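Local coordinates for 6-pyruvoyl tetrahydrobiopterin synthase (Plasmodium vivax, PDB 3LX3), which belongs to the 6-pyruvoyl tetrahydropterin synthase family and binds a zinc ion and 2-amino-1,5-dihydropteridine-4,6-dione in an assembly of six subunits, at residues 29-33 / 78-82; 37-41 / 95-99; 88-94 / 123-129; 159-164 / 175-180. All blocks are in the same frame, centred on the assembly; numbering follows the deposited sequence. Where two conformers were deposited one is given.

Contact 1. Residues 29-33 / 78-82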
loop_
_atom_site.group_PDB
_atom_site.type_symbol
_atom_site.label_atom_id
_atom_site.label_comp_id
_atom_site.label_asym_id
_atom_site.label_seq_id
_atom_site.Cartn_x
_atom_site.Cartn_y
_atom_site.Cartn_z
ATOM N N LEU A 29 -0.856 10.101 8.221
ATOM C CA LEU A 29 -1.120 11.238 9.121
ATOM C C LEU A 29 0.011 12.228 9.362
ATOM O O LEU A 29 -0.245 13.352 9.758
ATOM C CB LEU A 29 -1.449 10.734 10.509
ATOM C CG LEU A 29 -2.856 10.782 11.065
ATOM C CD1 LEU A 29 -2.851 9.958 12.367
ATOM C CD2 LEU A 29 -3.294 12.227 11.338
ATOM N N PHE A 30 1.255 11.768 9.247
ATOM C CA PHE A 30 2.460 12.563 9.527
ATOM C C PHE A 30 2.751 13.243 8.194
ATOM O O PHE A 30 3.769 12.974 7.501
ATOM C CB PHE A 30 3.664 11.708 9.916
ATOM C CG PHE A 30 3.430 10.806 11.073
ATOM C CD1 PHE A 30 2.314 10.958 11.890
ATOM C CD2 PHE A 30 4.337 9.795 11.340
ATOM C CE1 PHE A 30 2.106 10.109 12.948
ATOM C CE2 PHE A 30 4.129 8.939 12.401
ATOM C CZ PHE A 30 3.007 9.110 13.201
ATOM N N SER A 31 1.827 14.111 7.843
ATOM C CA SER A 31 1.809 14.760 6.537
ATOM C C SER A 31 1.767 16.269 6.673
ATOM O O SER A 31 1.196 16.811 7.639
ATOM C CB SER A 31 0.589 14.315 5.724
ATOM O OG SER A 31 -0.623 14.622 6.397
ATOM N N PHE A 32 2.346 16.944 5.695
ATOM C CA PHE A 32 2.186 18.389 5.554
ATOM C C PHE A 32 1.958 18.677 4.091
ATOM O O PHE A 32 2.798 18.372 3.249
ATOM C CB PHE A 32 3.320 19.245 6.163
ATOM C CG PHE A 32 4.740 18.812 5.857
ATOM C CD1 PHE A 32 5.519 19.521 4.940
ATOM C CD2 PHE A 32 5.344 17.749 6.546
ATOM C CE1 PHE A 32 6.859 19.174 4.743
ATOM C CE2 PHE A 32 6.628 17.388 6.272
ATOM C CZ PHE A 32 7.384 18.095 5.378
ATOM N N ASN A 33 0.778 19.205 3.790
ATOM C CA ASN A 33 0.382 19.462 2.448
ATOM C C ASN A 33 0.673 20.910 2.124
ATOM O O ASN A 33 0.054 21.824 2.676
ATOM C CB ASN A 33 -1.106 19.160 2.338
ATOM C CG ASN A 33 -1.441 17.682 2.673
ATOM O OD1 ASN A 33 -0.565 16.822 2.831
ATOM N ND2 ASN A 33 -2.723 17.430 2.873
ATOM N N VAL A 78 5.828 14.077 16.269
ATOM C CA VAL A 78 5.852 14.139 14.787
ATOM C C VAL A 78 4.616 14.885 14.247
ATOM O O VAL A 78 4.735 15.739 13.376
ATOM C CB VAL A 78 5.976 12.744 14.122
ATOM C CG1 VAL A 78 5.849 12.848 12.585
ATOM C CG2 VAL A 78 7.315 12.053 14.551
ATOM N N ARG A 79 3.433 14.587 14.781
ATOM C CA ARG A 79 2.224 15.283 14.330
ATOM C C ARG A 79 2.347 16.787 14.591
ATOM O O ARG A 79 1.959 17.587 13.753
ATOM C CB ARG A 79 0.961 14.744 15.013
ATOM C CG ARG A 79 0.565 13.320 14.618
ATOM C CD ARG A 79 -0.736 12.845 15.314
ATOM N NE ARG A 79 -1.056 13.569 16.560
ATOM C CZ ARG A 79 -1.043 13.077 17.809
ATOM N NH1 ARG A 79 -0.711 11.800 18.095
ATOM N NH2 ARG A 79 -1.373 13.899 18.807
ATOM N N LYS A 80 2.862 17.164 15.755
ATOM C CA LYS A 80 3.022 18.584 16.101
ATOM C C LYS A 80 3.906 19.325 15.077
ATOM O O LYS A 80 3.543 20.412 14.586
ATOM C CB LYS A 80 3.611 18.717 17.506
ATOM C CG LYS A 80 3.771 20.161 17.946
ATOM C CD LYS A 80 4.271 20.270 19.383
ATOM C CE LYS A 80 4.221 21.732 19.829
ATOM N NZ LYS A 80 5.026 21.983 21.052
ATOM N N VAL A 81 5.060 18.744 14.756
ATOM C CA VAL A 81 5.998 19.355 13.789
ATOM C C VAL A 81 5.351 19.428 12.431
ATOM O O VAL A 81 5.360 20.474 11.786
ATOM C CB VAL A 81 7.334 18.608 13.726
ATOM C CG1 VAL A 81 8.238 19.138 12.608
ATOM C CG2 VAL A 81 8.031 18.741 15.060
ATOM N N CYS A 82 4.744 18.337 11.996
ATOM C CA CYS A 82 4.013 18.350 10.707
ATOM C C CYS A 82 2.940 19.418 10.637
ATOM O O CYS A 82 2.800 20.104 9.621
ATOM C CB CYS A 82 3.364 16.990 10.407
ATOM S SG CYS A 82 4.467 15.671 9.977
#

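Contact 2. Residues 37-41 / 95-99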
loop_
_atom_site.group_PDB
_atom_site.type_symbol
_atom_site.label_atom_id
_atom_site.label_comp_id
_atom_site.label_asym_id
_atom_site.label_seq_id
_atom_site.Cartn_x
_atom_site.Cartn_y
_atom_site.Cartn_z
ATOM N N PHE A 37 8.518 25.780 -4.452
ATOM C CA PHE A 37 9.242 25.571 -5.706
ATOM C C PHE A 37 10.736 25.579 -5.391
ATOM O O PHE A 37 11.234 26.392 -4.592
ATOM C CB PHE A 37 8.845 26.594 -6.822
ATOM C CG PHE A 37 9.152 28.041 -6.516
ATOM C CD1 PHE A 37 10.379 28.605 -6.839
ATOM C CD2 PHE A 37 8.161 28.855 -5.995
ATOM C CE1 PHE A 37 10.619 29.952 -6.620
ATOM C CE2 PHE A 37 8.403 30.176 -5.750
ATOM C CZ PHE A 37 9.636 30.718 -6.054
ATOM N N ILE A 38 11.462 24.715 -6.087
ATOM C CA ILE A 38 12.933 24.664 -6.030
ATOM C C ILE A 38 13.522 25.801 -6.852
ATOM O O ILE A 38 13.086 26.049 -7.979
ATOM C CB ILE A 38 13.456 23.337 -6.646
ATOM C CG1 ILE A 38 12.992 22.128 -5.828
ATOM C CG2 ILE A 38 15.007 23.376 -6.816
ATOM C CD1 ILE A 38 13.473 22.072 -4.405
ATOM N N ALA A 39 14.507 26.496 -6.291
ATOM C CA ALA A 39 15.327 27.436 -7.029
ATOM C C ALA A 39 16.752 27.295 -6.561
ATOM O O ALA A 39 17.021 27.278 -5.371
ATOM C CB ALA A 39 14.852 28.905 -6.792
ATOM N N PHE A 40 17.672 27.208 -7.513
ATOM C CA PHE A 40 19.118 27.255 -7.237
ATOM C C PHE A 40 19.806 27.941 -8.418
ATOM O O PHE A 40 19.141 28.403 -9.310
ATOM C CB PHE A 40 19.718 25.853 -6.904
ATOM C CG PHE A 40 19.463 24.770 -7.913
ATOM C CD1 PHE A 40 20.271 24.621 -9.047
ATOM C CD2 PHE A 40 18.505 23.798 -7.652
ATOM C CE1 PHE A 40 20.078 23.567 -9.942
ATOM C CE2 PHE A 40 18.316 22.743 -8.548
ATOM C CZ PHE A 40 19.105 22.647 -9.699
ATOM N N LYS A 41 21.127 28.059 -8.416
ATOM C CA LYS A 41 21.804 28.833 -9.460
ATOM C C LYS A 41 21.553 28.206 -10.806
ATOM O O LYS A 41 21.841 27.029 -11.017
ATOM C CB LYS A 41 23.318 28.900 -9.181
ATOM C CG LYS A 41 23.695 29.816 -8.040
ATOM C CD LYS A 41 23.474 31.280 -8.425
ATOM C CE LYS A 41 23.868 32.252 -7.313
ATOM N NZ LYS A 41 23.421 33.639 -7.716
ATOM N N SER A 95 17.739 31.372 0.931
ATOM C CA SER A 95 18.062 31.151 -0.469
ATOM C C SER A 95 18.936 32.253 -1.014
ATOM O O SER A 95 18.627 33.448 -0.833
ATOM C CB SER A 95 16.788 31.142 -1.304
ATOM O OG SER A 95 17.106 30.948 -2.683
ATOM N N ASP A 96 19.955 31.855 -1.761
ATOM C CA ASP A 96 20.855 32.805 -2.369
ATOM C C ASP A 96 20.414 33.209 -3.764
ATOM O O ASP A 96 21.084 34.036 -4.399
ATOM C CB ASP A 96 22.284 32.239 -2.402
ATOM C CG ASP A 96 22.412 30.925 -3.176
ATOM O OD1 ASP A 96 21.427 30.189 -3.393
ATOM O OD2 ASP A 96 23.567 30.601 -3.541
ATOM N N VAL A 97 19.289 32.682 -4.239
ATOM C CA VAL A 97 18.784 33.008 -5.574
ATOM C C VAL A 97 17.386 33.596 -5.570
ATOM O O VAL A 97 16.772 33.768 -6.621
ATOM C CB VAL A 97 18.826 31.791 -6.513
ATOM C CG1 VAL A 97 20.247 31.312 -6.743
ATOM C CG2 VAL A 97 17.971 30.639 -5.990
ATOM N N LEU A 98 16.828 33.851 -4.385
ATOM C CA LEU A 98 15.531 34.486 -4.259
ATOM C C LEU A 98 15.691 35.779 -3.503
ATOM O O LEU A 98 16.464 35.839 -2.527
ATOM C CB LEU A 98 14.519 33.626 -3.500
ATOM C CG LEU A 98 14.269 32.243 -4.067
ATOM C CD1 LEU A 98 13.358 31.452 -3.106
ATOM C CD2 LEU A 98 13.696 32.334 -5.454
ATOM N N ASN A 99 15.002 36.824 -3.968
ATOM C CA ASN A 99 14.892 38.111 -3.277
ATOM C C ASN A 99 13.566 38.145 -2.573
ATOM O O ASN A 99 12.523 38.122 -3.205
ATOM C CB ASN A 99 15.014 39.240 -4.306
ATOM C CG ASN A 99 14.983 40.606 -3.711
ATOM O OD1 ASN A 99 14.151 40.908 -2.880
ATOM N ND2 ASN A 99 15.858 41.482 -4.204
HETATM O O HOH W 1 16.066 28.414 -3.032
#

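Contact 3. Residues 88-94 / 123-129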
loop_
_atom_site.group_PDB
_atom_site.type_symbol
_atom_site.label_atom_id
_atom_site.label_comp_id
_atom_site.label_asym_id
_atom_site.label_seq_id
_atom_site.Cartn_x
_atom_site.Cartn_y
_atom_site.Cartn_z
ATOM N N HIS A 88 0.612 25.438 4.065
ATOM C CA HIS A 88 1.315 26.677 3.745
ATOM C C HIS A 88 2.222 26.523 2.551
ATOM O O HIS A 88 2.542 25.409 2.094
ATOM C CB HIS A 88 2.273 27.068 4.901
ATOM C CG HIS A 88 1.596 27.388 6.164
ATOM N ND1 HIS A 88 1.405 26.442 7.145
ATOM C CD2 HIS A 88 1.063 28.536 6.630
ATOM C CE1 HIS A 88 0.787 26.999 8.171
ATOM N NE2 HIS A 88 0.569 28.273 7.893
ATOM N N PHE A 89 2.697 27.663 2.060
ATOM C CA PHE A 89 3.831 27.740 1.176
ATOM C C PHE A 89 5.127 27.675 1.992
ATOM O O PHE A 89 5.283 28.472 2.938
ATOM C CB PHE A 89 3.804 29.017 0.311
ATOM C CG PHE A 89 5.024 29.205 -0.540
ATOM C CD1 PHE A 89 5.146 28.587 -1.752
ATOM C CD2 PHE A 89 6.062 30.058 -0.139
ATOM C CE1 PHE A 89 6.232 28.761 -2.519
ATOM C CE2 PHE A 89 7.162 30.244 -0.912
ATOM C CZ PHE A 89 7.275 29.599 -2.095
ATOM N N ILE A 90 6.047 26.784 1.628
ATOM C CA ILE A 90 7.328 26.671 2.306
ATOM C C ILE A 90 8.302 27.680 1.746
ATOM O O ILE A 90 8.696 27.601 0.579
ATOM C CB ILE A 90 7.896 25.256 2.182
ATOM C CG1 ILE A 90 6.955 24.265 2.892
ATOM C CG2 ILE A 90 9.303 25.205 2.770
ATOM C CD1 ILE A 90 7.318 22.808 2.577
ATOM N N LEU A 91 8.697 28.645 2.577
ATOM C CA LEU A 91 9.534 29.768 2.139
ATOM C C LEU A 91 10.948 29.561 2.682
ATOM O O LEU A 91 11.163 29.671 3.886
ATOM C CB LEU A 91 8.951 31.101 2.613
ATOM C CG LEU A 91 9.626 32.381 2.156
ATOM C CD1 LEU A 91 9.732 32.473 0.706
ATOM C CD2 LEU A 91 8.814 33.581 2.744
ATOM N N PRO A 92 11.905 29.263 1.786
ATOM C CA PRO A 92 13.275 29.067 2.238
ATOM C C PRO A 92 13.958 30.369 2.442
ATOM O O PRO A 92 14.459 30.959 1.462
ATOM C CB PRO A 92 13.893 28.261 1.075
ATOM C CG PRO A 92 13.161 28.613 -0.076
ATOM C CD PRO A 92 11.770 29.011 0.342
ATOM N N MET A 93 14.089 30.746 3.701
ATOM C CA MET A 93 14.494 32.100 4.074
ATOM C C MET A 93 16.005 32.382 3.834
ATOM O O MET A 93 16.405 33.573 3.766
ATOM C CB MET A 93 13.956 32.405 5.487
ATOM C CG MET A 93 14.695 31.690 6.561
ATOM S SD MET A 93 13.939 31.420 8.244
ATOM C CE MET A 93 14.532 32.895 9.096
ATOM N N TYR A 94 16.830 31.357 3.601
ATOM C CA TYR A 94 18.235 31.545 3.316
ATOM C C TYR A 94 18.673 31.322 1.855
ATOM O O TYR A 94 19.836 31.159 1.568
ATOM C CB TYR A 94 19.032 30.685 4.239
ATOM C CG TYR A 94 18.886 30.960 5.708
ATOM C CD1 TYR A 94 18.615 32.227 6.188
ATOM C CD2 TYR A 94 19.035 29.954 6.635
ATOM C CE1 TYR A 94 18.579 32.475 7.568
ATOM C CE2 TYR A 94 18.981 30.211 7.984
ATOM C CZ TYR A 94 18.734 31.454 8.455
ATOM O OH TYR A 94 18.685 31.765 9.791
ATOM N N ASP A 123 0.220 32.858 4.894
ATOM C CA ASP A 123 0.121 31.647 4.068
ATOM C C ASP A 123 1.474 30.954 3.966
ATOM O O ASP A 123 1.570 29.870 3.400
ATOM C CB ASP A 123 -0.336 31.975 2.637
ATOM C CG ASP A 123 -1.802 32.264 2.530
ATOM O OD1 ASP A 123 -2.387 33.019 3.374
ATOM O OD2 ASP A 123 -2.442 31.793 1.538
ATOM N N CYS A 124 2.528 31.577 4.469
ATOM C CA CYS A 124 3.879 31.067 4.328
ATOM C C CYS A 124 4.440 30.608 5.678
ATOM O O CYS A 124 4.096 31.196 6.731
ATOM C CB CYS A 124 4.812 32.141 3.797
ATOM S SG CYS A 124 4.337 32.839 2.188
ATOM N N VAL A 125 5.301 29.592 5.602
ATOM C CA VAL A 125 6.103 29.210 6.743
ATOM C C VAL A 125 7.544 29.474 6.367
ATOM O O VAL A 125 8.050 28.909 5.380
ATOM C CB VAL A 125 5.794 27.791 7.223
ATOM C CG1 VAL A 125 4.394 27.773 7.873
ATOM C CG2 VAL A 125 5.897 26.741 6.105
ATOM N N GLN A 126 8.167 30.369 7.137
ATOM C CA GLN A 126 9.543 30.750 6.898
ATOM C C GLN A 126 10.435 29.743 7.613
ATOM O O GLN A 126 10.461 29.664 8.863
ATOM C CB GLN A 126 9.867 32.163 7.401
ATOM C CG GLN A 126 9.429 33.254 6.465
ATOM C CD GLN A 126 10.154 34.526 6.766
ATOM O OE1 GLN A 126 9.970 35.097 7.841
ATOM N NE2 GLN A 126 11.011 34.963 5.844
ATOM N N ILE A 127 11.167 28.975 6.821
ATOM C CA ILE A 127 11.994 27.877 7.308
ATOM C C ILE A 127 13.472 28.188 7.044
ATOM O O ILE A 127 13.808 28.664 5.953
ATOM C CB ILE A 127 11.600 26.559 6.520
ATOM C CG1 ILE A 127 10.078 26.294 6.570
ATOM C CG2 ILE A 127 12.441 25.387 7.034
ATOM C CD1 ILE A 127 9.609 26.166 8.016
ATOM N N PRO A 128 14.368 27.964 8.036
ATOM C CA PRO A 128 15.790 28.335 7.920
ATOM C C PRO A 128 16.596 27.348 7.069
ATOM O O PRO A 128 17.523 26.657 7.534
ATOM C CB PRO A 128 16.241 28.388 9.375
ATOM C CG PRO A 128 15.363 27.399 10.070
ATOM C CD PRO A 128 14.014 27.583 9.416
ATOM N N ILE A 129 16.217 27.334 5.792
ATOM C CA ILE A 129 16.836 26.505 4.780
ATOM C C ILE A 129 17.147 27.352 3.546
ATOM O O ILE A 129 16.566 28.409 3.341
ATOM C CB ILE A 129 15.949 25.301 4.423
ATOM C CG1 ILE A 129 14.635 25.725 3.828
ATOM C CG2 ILE A 129 15.775 24.414 5.689
ATOM C CD1 ILE A 129 13.654 24.543 3.452
#

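Contact 4. Residues 159-164 / 175-180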
loop_
_atom_site.group_PDB
_atom_site.type_symbol
_atom_site.label_atom_id
_atom_site.label_comp_id
_atom_site.label_asym_id
_atom_site.label_seq_id
_atom_site.Cartn_x
_atom_site.Cartn_y
_atom_site.Cartn_z
ATOM N N VAL A 159 18.119 6.551 24.044
ATOM C CA VAL A 159 18.107 6.736 22.603
ATOM C C VAL A 159 19.448 7.321 22.171
ATOM O O VAL A 159 19.909 8.285 22.763
ATOM C CB VAL A 159 16.947 7.636 22.159
ATOM C CG1 VAL A 159 17.018 7.933 20.637
ATOM C CG2 VAL A 159 15.623 6.935 22.464
ATOM N N ASN A 160 20.081 6.696 21.180
ATOM C CA ASN A 160 21.350 7.201 20.647
ATOM C C ASN A 160 21.399 7.491 19.143
ATOM O O ASN A 160 22.457 7.799 18.587
ATOM C CB ASN A 160 22.524 6.332 21.051
ATOM C CG ASN A 160 22.548 4.994 20.376
ATOM O OD1 ASN A 160 21.712 4.656 19.576
ATOM N ND2 ASN A 160 23.596 4.239 20.667
ATOM N N TYR A 161 20.232 7.417 18.503
ATOM C CA TYR A 161 20.148 7.602 17.061
ATOM C C TYR A 161 18.751 8.041 16.693
ATOM O O TYR A 161 17.768 7.437 17.141
ATOM C CB TYR A 161 20.448 6.279 16.380
ATOM C CG TYR A 161 20.421 6.295 14.871
ATOM C CD1 TYR A 161 21.544 6.690 14.141
ATOM C CD2 TYR A 161 19.305 5.885 14.183
ATOM C CE1 TYR A 161 21.509 6.682 12.728
ATOM C CE2 TYR A 161 19.267 5.880 12.776
ATOM C CZ TYR A 161 20.380 6.262 12.079
ATOM O OH TYR A 161 20.392 6.297 10.705
ATOM N N MET A 162 18.670 9.119 15.889
ATOM C CA MET A 162 17.403 9.682 15.421
ATOM C C MET A 162 17.530 9.866 13.920
ATOM O O MET A 162 18.567 10.317 13.439
ATOM C CB MET A 162 17.145 11.049 16.077
ATOM C CG MET A 162 16.868 10.933 17.579
ATOM S SD MET A 162 15.211 10.391 17.894
ATOM C CE MET A 162 14.333 11.877 17.470
ATOM N N GLU A 163 16.481 9.471 13.203
ATOM C CA GLU A 163 16.513 9.487 11.732
ATOM C C GLU A 163 15.138 9.831 11.182
ATOM O O GLU A 163 14.124 9.243 11.556
ATOM C CB GLU A 163 16.952 8.116 11.224
ATOM C CG GLU A 163 16.893 7.920 9.722
ATOM C CD GLU A 163 16.976 6.445 9.343
ATOM O OE1 GLU A 163 18.070 5.869 9.497
ATOM O OE2 GLU A 163 15.977 5.925 8.837
ATOM N N VAL A 164 15.101 10.822 10.300
ATOM C CA VAL A 164 13.898 11.247 9.623
ATOM C C VAL A 164 13.967 10.959 8.131
ATOM O O VAL A 164 15.003 11.183 7.488
ATOM C CB VAL A 164 13.684 12.781 9.847
ATOM C CG1 VAL A 164 12.811 13.432 8.824
ATOM C CG2 VAL A 164 13.174 13.030 11.298
ATOM N N THR A 175 16.457 10.758 3.492
ATOM C CA THR A 175 16.653 10.333 4.876
ATOM C C THR A 175 17.932 10.920 5.475
ATOM O O THR A 175 19.045 10.838 4.882
ATOM C CB THR A 175 16.730 8.803 4.957
ATOM O OG1 THR A 175 15.494 8.293 4.463
ATOM C CG2 THR A 175 16.922 8.331 6.383
ATOM N N VAL A 176 17.789 11.535 6.660
ATOM C CA VAL A 176 18.882 12.165 7.385
ATOM C C VAL A 176 18.861 11.674 8.832
ATOM O O VAL A 176 17.810 11.299 9.352
ATOM C CB VAL A 176 18.803 13.719 7.302
ATOM C CG1 VAL A 176 19.008 14.180 5.850
ATOM C CG2 VAL A 176 17.500 14.220 7.878
ATOM N N HIS A 177 20.024 11.676 9.475
ATOM C CA HIS A 177 20.131 11.187 10.858
ATOM C C HIS A 177 21.112 11.981 11.675
ATOM O O HIS A 177 21.943 12.749 11.138
ATOM C CB HIS A 177 20.538 9.701 10.889
ATOM C CG HIS A 177 21.926 9.443 10.443
ATOM N ND1 HIS A 177 22.230 8.962 9.185
ATOM C CD2 HIS A 177 23.106 9.592 11.091
ATOM C CE1 HIS A 177 23.545 8.828 9.082
ATOM N NE2 HIS A 177 24.100 9.204 10.223
ATOM N N ARG A 178 20.976 11.791 12.986
ATOM C CA ARG A 178 21.903 12.309 13.966
ATOM C C ARG A 178 22.149 11.233 15.009
ATOM O O ARG A 178 21.247 10.602 15.539
ATOM C CB ARG A 178 21.364 13.572 14.608
ATOM C CG ARG A 178 22.429 14.366 15.352
ATOM C CD ARG A 178 21.819 15.489 16.178
ATOM N NE ARG A 178 21.121 16.486 15.362
ATOM C CZ ARG A 178 20.416 17.504 15.867
ATOM N NH1 ARG A 178 20.293 17.662 17.169
ATOM N NH2 ARG A 178 19.823 18.341 15.046
ATOM N N ASN A 179 23.429 11.078 15.343
ATOM C CA ASN A 179 23.826 10.252 16.468
ATOM C C ASN A 179 23.827 11.182 17.675
ATOM O O ASN A 179 24.376 12.297 17.596
ATOM C CB ASN A 179 25.234 9.720 16.230
ATOM C CG ASN A 179 25.299 8.817 15.019
ATOM O OD1 ASN A 179 24.752 7.716 15.025
ATOM N ND2 ASN A 179 25.971 9.274 13.974
ATOM N N ILE A 180 23.175 10.764 18.753
ATOM C CA ILE A 180 23.022 11.614 19.912
ATOM C C ILE A 180 23.492 10.891 21.177
ATOM O O ILE A 180 23.798 9.689 21.102
ATOM C CB ILE A 180 21.584 12.116 20.079
ATOM C CG1 ILE A 180 20.592 10.955 20.263
ATOM C CG2 ILE A 180 21.147 12.940 18.849
ATOM C CD1 ILE A 180 19.193 11.383 20.704
ATOM O OXT ILE A 180 23.584 11.521 22.251
HETATM O O HOH W 2 24.286 6.120 17.275
#

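Contact 1. Residues 29-33 / 78-82
Phe-30 and Phe-32 of the long strand 20-40 pack against helix 71-85. This is the helix-on-sheet packing of the T-fold, the fold of this family, in which helices cover one face of an antiparallel sheet. The strand turns a corner here, with Phe-30 at the centre of an inverse gamma turn, closed by a weak bond from Ser-31 N to Leu-29 O. Val-78 CG1 lies over one face of the Phe-30 ring, 3.5 Å from CG. The two side chains cross at about a right angle. Val-78 CG1 reaches that face because it stands opposite its own backbone N (chi1 174°). Arg-79 adds its aliphatic part, with CG 3.9 Å from Phe-30 CE1. Cys-82 sits between the two aromatic residues and is buried. Cys-82 SG rests on the backbone of the turn, 3.5 Å from Phe-30 C. Cys-82 CB meets Ser-31 O at 3.5 Å. Strand 48-61 and helix 134-149 also pack here: Phe-32 touches Ile-137 and Ile-141, and its ring lies nearly parallel to that of Tyr-52. Cys-82 also meets the Phe-32 ring, as a sulfur-aromatic contact at the edge. Cys-82 SG is 5.4 Å from the Phe-32 ring centroid and 79° off the ring normal. Cys-82 SG comes nearest to Phe-32 CD2, at 4.1 Å.

Contact 2. Residues 37-41 / 95-99
Ser-95 OG is gripped from two sides. It accepts the backbone N-H of Val-97 at 3.2 Å, a fairly straight bond (162°). It also donates to a water, which passes a hydrogen bond on to Ala-39 O, 2.8 Å from the water oxygen. No direct hydrogen bond joins the segments; the water makes the polar link. Beside it the contact is apolar. Val-97 CG2 lies against the backbone of Ala-39, 3.5 Å from its O, and 3.7 Å from Ala-39 CB. Leu-98 CD2 touches the same methyl, Ala-39 CB, at 3.9 Å, and approaches the Phe-37 ring obliquely. The other methyl, Val-97 CG1, supports the aliphatic chain of Lys-41, with CD at 3.6 Å. That chain bends at chi2 (-70°), which brings CD and CE across the valine. Lys-41 NZ stays 5.2 Å from Asp-96 OD2, so the opposite charges do not touch. Deeper in, the Phe-37 ring stacks on Tyr-117 of the same chain. On the far side Phe-40 packs on Asp-65 of a neighbouring subunit. An ST turn at Ser-95 leads into strand 98-103 and is set against the end of strand 20-40, near the zinc and pteridine site.

Contact 3. Residues 88-94 / 123-129
His-88 CB starts 3.3 Å from Asp-123 O. A chi1 of -64° sets CG beside the backbone N and turns the ring to Asp-123 and Val-125. In one of two Val-125 conformers, CG1 stands over one face of the His-88 ring, 3.4 Å from the centroid and 16° off the normal. This CH-pi contact with CG and ND1 is doubtful for the other conformer. His-88 CD2 turns to Asp-123 O, at 3.5 Å near the ring plane. ND1 has its hydrogen bond to Leu-85 O of helix 71-85. Phe-89 N bonds Asp-123 O at 2.8 Å, and alternating bonds continue to Met-93 N on Ile-127 O at 3.1 Å. Ile-127 O also takes Ile-129 N, from the opposite face of its plane, around the inverse gamma turn at Pro-128. Tyr-94 N closes the run on Ile-129 O, and Tyr-94 CE2 touches Pro-128 CB at 3.6 Å. Asp-123 turns its carboxylate to Arg-44 and Tyr-117 of a neighbouring subunit. Cys-124 and Leu-91 share one face of the sheet, Ile-90 and Ile-127 the other. The whole is a two-stranded parallel sheet, in register from Phe-89 with Cys-124 to Pro-92 with Ile-127.

Contact 4. Residues 159-164 / 175-180
Ile-180, the last residue, packs with Val-159 and Met-162 on the closed side of this strand pair. Ile-180 CD1 is 3.9 Å from Met-162 CG and 4.1 Å from Val-159 CG1. Leu-154 of helix 151-156 touches all three residues. The Met-162 chain bends at chi2 and chi3 and leads away from the partner strand, where it meets Ile-146 of helix 134-149. Val-164 and Val-176 continue this face against the same long helix. Backbone bonds join the two strands in a regular pattern. Met-162 and Arg-178 bond each other both ways, as do Val-164 and Val-176. The end is less regular: Ile-180 N bonds Asn-160 O at 3.1 Å from well above the carbonyl plane.

The other face is polar and more open, with His-177 and Asn-179 exposed. Tyr-161 is nevertheless buried there. A chi1 of -179° carries the Tyr-161 ring along the strand pair until Tyr-161 OH is 3.4 Å from His-177 CB. The Tyr-161 and His-177 ring planes are 31° apart, an oblique pair. Tyr-161 OH donates to Glu-163 OE1 at 2.7 Å, on the anti lone pair. Glu-163 OE2 has Arg-57 as a salt-bridge partner, and Arg-59 makes a cation-pi contact with the Tyr-161 ring. Glu-163 CG rests on Thr-175 CG2 at 3.4 Å. A water lies within hydrogen-bonding distance of both Asn-179 OD1 and Asn-160 O, 2.8 Å from each. This is an antiparallel beta hairpin, the C-terminal one of the T-fold sheet, which a strand of a neighbouring subunit extends at Thr-175.

In the fold
Contact 1 is the most buried: helix against strand, with sulfur, aromatic and aliphatic groups and no hydrogen bond across. Contacts 2, 3 and 4 are only partly buried. Contacts 3 and 4 both rest on backbone bonds, but contact 3 is a parallel pair of short strands, while contact 4 is antiparallel at the edge of the main sheet. Contact 2, with no direct hydrogen bond, is linked through a water. Contacts 1 and 2 share strand 20-40, yet their centres are 25 Å apart. Contact 3 touches both: Phe-32 meets Ile-90, and Phe-37 meets Phe-89. Contact 4 touches none of the others; contact 1, on the same sheet, is nearest, about 7 Å between nearest atoms.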